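Local coordinates for alkane monooxygenase (PDB 3B9O), which belongs to the luciferase-like monooxygenases, a family built on the TIM-barrel fold, and binds flavin mononucleotide, at residues A[160-165]-A[238-243]. Sequence-based numbering, arbitrary orientation.
Sequences LADEYL and AKHAEC
Asp-162 takes a hydrogen bond from the imidazole of His-240, with NE2 lying 2.8 Å from OD2 and an N-H...O angle of 164°. The donor meets OD2 nearly along the C-O direction, and the oxygen lies in the imidazole plane, while carboxylate and ring are twisted 37° apart. With chi1 at -84°, the carboxylate of Asp-162 lies beside its own backbone N, which swings OD2 out from the helix flank to the edge of the ring. The extended side chain of Lys-239 crosses that of Asp-162 at about a right angle; its NZ makes a long salt bridge, 3.6 Å from Asp-162 OD2. The other oxygen, OD1, forms a salt bridge with Arg-232, so the carboxylate is shared by a histidine and two cationic side chains, which would be expected to favour its ionised form. His-240 ND1 bonds to Tyr-169 OH; gripped at both nitrogens, the ring has its rotation fixed.

Leu-165 packs over one face of the imidazole in a CH-pi contact: Leu-165 CD1 lies 3.5 Å from the centroid of the His-240 ring, displaced toward the ND1-CG side. Lys-239 CG covers the opposite face toward its rim, so the buried ring is sandwiched between aliphatic groups while its NE2 edge meets the acid.

The contact joins the middle of helix 154-174 to the C-terminal end of helix 231-240, where Ala-241 leaves helical geometry and the chain turns into strand 243-246 of the parallel barrel sheet. Phe-236, from the same helix as His-240, adds further packing against Ala-161, Asp-162 and Leu-165. The side chain of Asp-162 is about 12 Å from the bound flavin mononucleotide. Helix 231-240 links the neighbouring parallel strands 223-227 and 243-246, and helix 154-174 lies between strands 130-135 and 223-227 in the chain, so helices from consecutive strand connections of the barrel are paired here.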
ATOM      1  N   LEU A 160      19.086  -4.632   2.215  1.00 16.66           N
ATOM      2  CA  LEU A 160      18.671  -5.776   1.416  1.00 19.59           C
ATOM      3  C   LEU A 160      17.601  -5.353   0.382  1.00 26.08           C
ATOM      4  O   LEU A 160      17.689  -5.693  -0.814  1.00 18.49           O
ATOM      5  CB  LEU A 160      18.162  -6.897   2.343  1.00 20.45           C
ATOM      6  CG  LEU A 160      17.380  -8.040   1.685  1.00 20.74           C
ATOM      7  CD1 LEU A 160      18.229  -8.779   0.657  1.00 25.56           C
ATOM      8  CD2 LEU A 160      16.889  -8.998   2.737  1.00 19.74           C
ATOM      9  N   ALA A 161      16.616  -4.582   0.844  1.00 14.92           N
ATOM     10  CA  ALA A 161      15.628  -4.009  -0.048  1.00 18.42           C
ATOM     11  C   ALA A 161      16.244  -3.155  -1.180  1.00 23.91           C
ATOM     12  O   ALA A 161      15.778  -3.221  -2.332  1.00 15.36           O
ATOM     13  CB  ALA A 161      14.612  -3.217   0.760  1.00 13.63           C
ATOM     14  N   ASP A 162      17.266  -2.334  -0.865  1.00 17.91           N
ATOM     15  CA  ASP A 162      17.970  -1.587  -1.883  1.00 16.69           C
ATOM     16  C   ASP A 162      18.437  -2.498  -3.023  1.00 20.57           C
ATOM     17  O   ASP A 162      18.168  -2.224  -4.195  1.00 14.12           O
ATOM     18  CB  ASP A 162      19.193  -0.860  -1.294  1.00 16.70           C
ATOM     19  CG  ASP A 162      18.844   0.467  -0.663  1.00 30.10           C
ATOM     20  OD1 ASP A 162      19.431   0.787   0.395  1.00 38.35           O
ATOM     21  OD2 ASP A 162      18.011   1.225  -1.218  1.00 28.66           O
ATOM     22  N   GLU A 163      19.103  -3.600  -2.663  1.00 16.51           N
ATOM     23  CA  GLU A 163      19.705  -4.477  -3.671  1.00 14.76           C
ATOM     24  C   GLU A 163      18.596  -5.295  -4.374  1.00 18.59           C
ATOM     25  O   GLU A 163      18.711  -5.590  -5.551  1.00 16.78           O
ATOM     26  CB  GLU A 163      20.709  -5.445  -3.034  1.00 16.47           C
ATOM     27  CG  GLU A 163      21.645  -6.055  -4.064  1.00 16.89           C
ATOM     28  CD  GLU A 163      22.532  -7.135  -3.511  1.00 19.47           C
ATOM     29  OE1 GLU A 163      22.977  -7.064  -2.342  1.00 22.83           O
ATOM     30  OE2 GLU A 163      22.774  -8.075  -4.247  1.00 18.16           O
ATOM     31  N   TYR A 164      17.543  -5.641  -3.625  1.00 17.98           N
ATOM     32  CA  TYR A 164      16.383  -6.342  -4.165  1.00 18.14           C
ATOM     33  C   TYR A 164      15.786  -5.502  -5.329  1.00 12.47           C
ATOM     34  O   TYR A 164      15.532  -6.015  -6.429  1.00 18.32           O
ATOM     35  CB  TYR A 164      15.353  -6.541  -3.030  1.00 12.39           C
ATOM     36  CG  TYR A 164      14.308  -7.597  -3.315  1.00  9.73           C
ATOM     37  CD1 TYR A 164      14.301  -8.801  -2.595  1.00 15.08           C
ATOM     38  CD2 TYR A 164      13.340  -7.405  -4.326  1.00 13.25           C
ATOM     39  CE1 TYR A 164      13.370  -9.799  -2.827  1.00 13.31           C
ATOM     40  CE2 TYR A 164      12.379  -8.429  -4.592  1.00 23.52           C
ATOM     41  CZ  TYR A 164      12.410  -9.611  -3.833  1.00 21.88           C
ATOM     42  OH  TYR A 164      11.492 -10.602  -4.104  1.00 15.29           O
ATOM     43  N   LEU A 165      15.537  -4.231  -5.051  1.00 14.22           N
ATOM     44  CA  LEU A 165      15.079  -3.277  -6.080  1.00 11.81           C
ATOM     45  C   LEU A 165      16.097  -3.110  -7.220  1.00 24.88           C
ATOM     46  O   LEU A 165      15.710  -3.037  -8.377  1.00 19.01           O
ATOM     47  CB  LEU A 165      14.690  -1.942  -5.449  1.00 11.65           C
ATOM     48  CG  LEU A 165      13.255  -1.847  -4.880  1.00 29.50           C
ATOM     49  CD1 LEU A 165      13.111  -0.464  -4.337  1.00 19.65           C
ATOM     50  CD2 LEU A 165      12.198  -2.069  -5.964  1.00 23.38           C
ATOM     51  N   ALA A 238      12.704   8.153  -0.181  1.00 17.61           N
ATOM     52  CA  ALA A 238      13.321   9.272  -0.915  1.00 18.13           C
ATOM     53  C   ALA A 238      14.100   8.789  -2.122  1.00 17.32           C
ATOM     54  O   ALA A 238      14.046   9.390  -3.215  1.00 15.85           O
ATOM     55  CB  ALA A 238      14.235  10.096   0.030  1.00 14.74           C
ATOM     56  N   LYS A 239      14.786   7.667  -1.936  1.00 15.26           N
ATOM     57  CA  LYS A 239      15.596   7.080  -2.981  1.00 15.87           C
ATOM     58  C   LYS A 239      14.741   6.413  -4.094  1.00 16.87           C
ATOM     59  O   LYS A 239      15.064   6.540  -5.247  1.00 16.51           O
ATOM     60  CB  LYS A 239      16.543   6.034  -2.360  1.00 11.66           C
ATOM     61  CG  LYS A 239      17.578   5.482  -3.343  1.00 13.14           C
ATOM     62  CD  LYS A 239      18.536   4.518  -2.667  1.00 14.89           C
ATOM     63  CE  LYS A 239      19.643   4.173  -3.658  1.00 30.96           C
ATOM     64  NZ  LYS A 239      20.491   3.074  -3.132  1.00 34.33           N
ATOM     65  N   HIS A 240      13.703   5.663  -3.725  1.00 17.59           N
ATOM     66  CA  HIS A 240      13.020   4.772  -4.686  1.00 18.33           C
ATOM     67  C   HIS A 240      11.563   5.079  -4.978  1.00 15.25           C
ATOM     68  O   HIS A 240      11.098   4.831  -6.088  1.00 17.90           O
ATOM     69  CB  HIS A 240      12.997   3.348  -4.128  1.00 17.02           C
ATOM     70  CG  HIS A 240      14.346   2.732  -3.959  1.00 19.21           C
ATOM     71  ND1 HIS A 240      15.049   2.170  -5.007  1.00 17.98           N
ATOM     72  CD2 HIS A 240      15.096   2.534  -2.848  1.00 16.95           C
ATOM     73  CE1 HIS A 240      16.188   1.670  -4.553  1.00 17.76           C
ATOM     74  NE2 HIS A 240      16.247   1.894  -3.248  1.00 20.52           N
ATOM     75  N   ALA A 241      10.817   5.498  -3.961  1.00  9.91           N
ATOM     76  CA  ALA A 241       9.353   5.522  -4.062  1.00 13.97           C
ATOM     77  C   ALA A 241       8.787   6.606  -5.001  1.00 16.21           C
ATOM     78  O   ALA A 241       9.213   7.783  -4.974  1.00 13.61           O
ATOM     79  CB  ALA A 241       8.724   5.642  -2.675  1.00 11.93           C
ATOM     80  N   GLU A 242       7.836   6.196  -5.826  1.00 12.96           N
ATOM     81  CA  GLU A 242       7.024   7.152  -6.573  1.00 14.51           C
ATOM     82  C   GLU A 242       5.805   7.620  -5.750  1.00 14.32           C
ATOM     83  O   GLU A 242       5.292   8.749  -5.958  1.00 14.54           O
ATOM     84  CB  GLU A 242       6.533   6.531  -7.880  1.00 13.96           C
ATOM     85  CG  GLU A 242       7.606   5.962  -8.760  1.00 18.07           C
ATOM     86  CD  GLU A 242       6.991   5.327  -9.983  1.00 16.53           C
ATOM     87  OE1 GLU A 242       6.660   6.075 -10.936  1.00 19.41           O
ATOM     88  OE2 GLU A 242       6.858   4.079  -9.979  1.00 15.49           O
ATOM     89  N   CYS A 243       5.323   6.759  -4.852  1.00 11.83           N
ATOM     90  CA  CYS A 243       4.261   7.134  -3.935  1.00  9.96           C
ATOM     91  C   CYS A 243       4.584   6.660  -2.528  1.00 20.13           C
ATOM     92  O   CYS A 243       5.018   5.515  -2.341  1.00 17.80           O
ATOM     93  CB  CYS A 243       2.919   6.509  -4.370  1.00 17.51           C
ATOM     94  SG  CYS A 243       2.437   6.937  -6.062  1.00 20.41           S
TER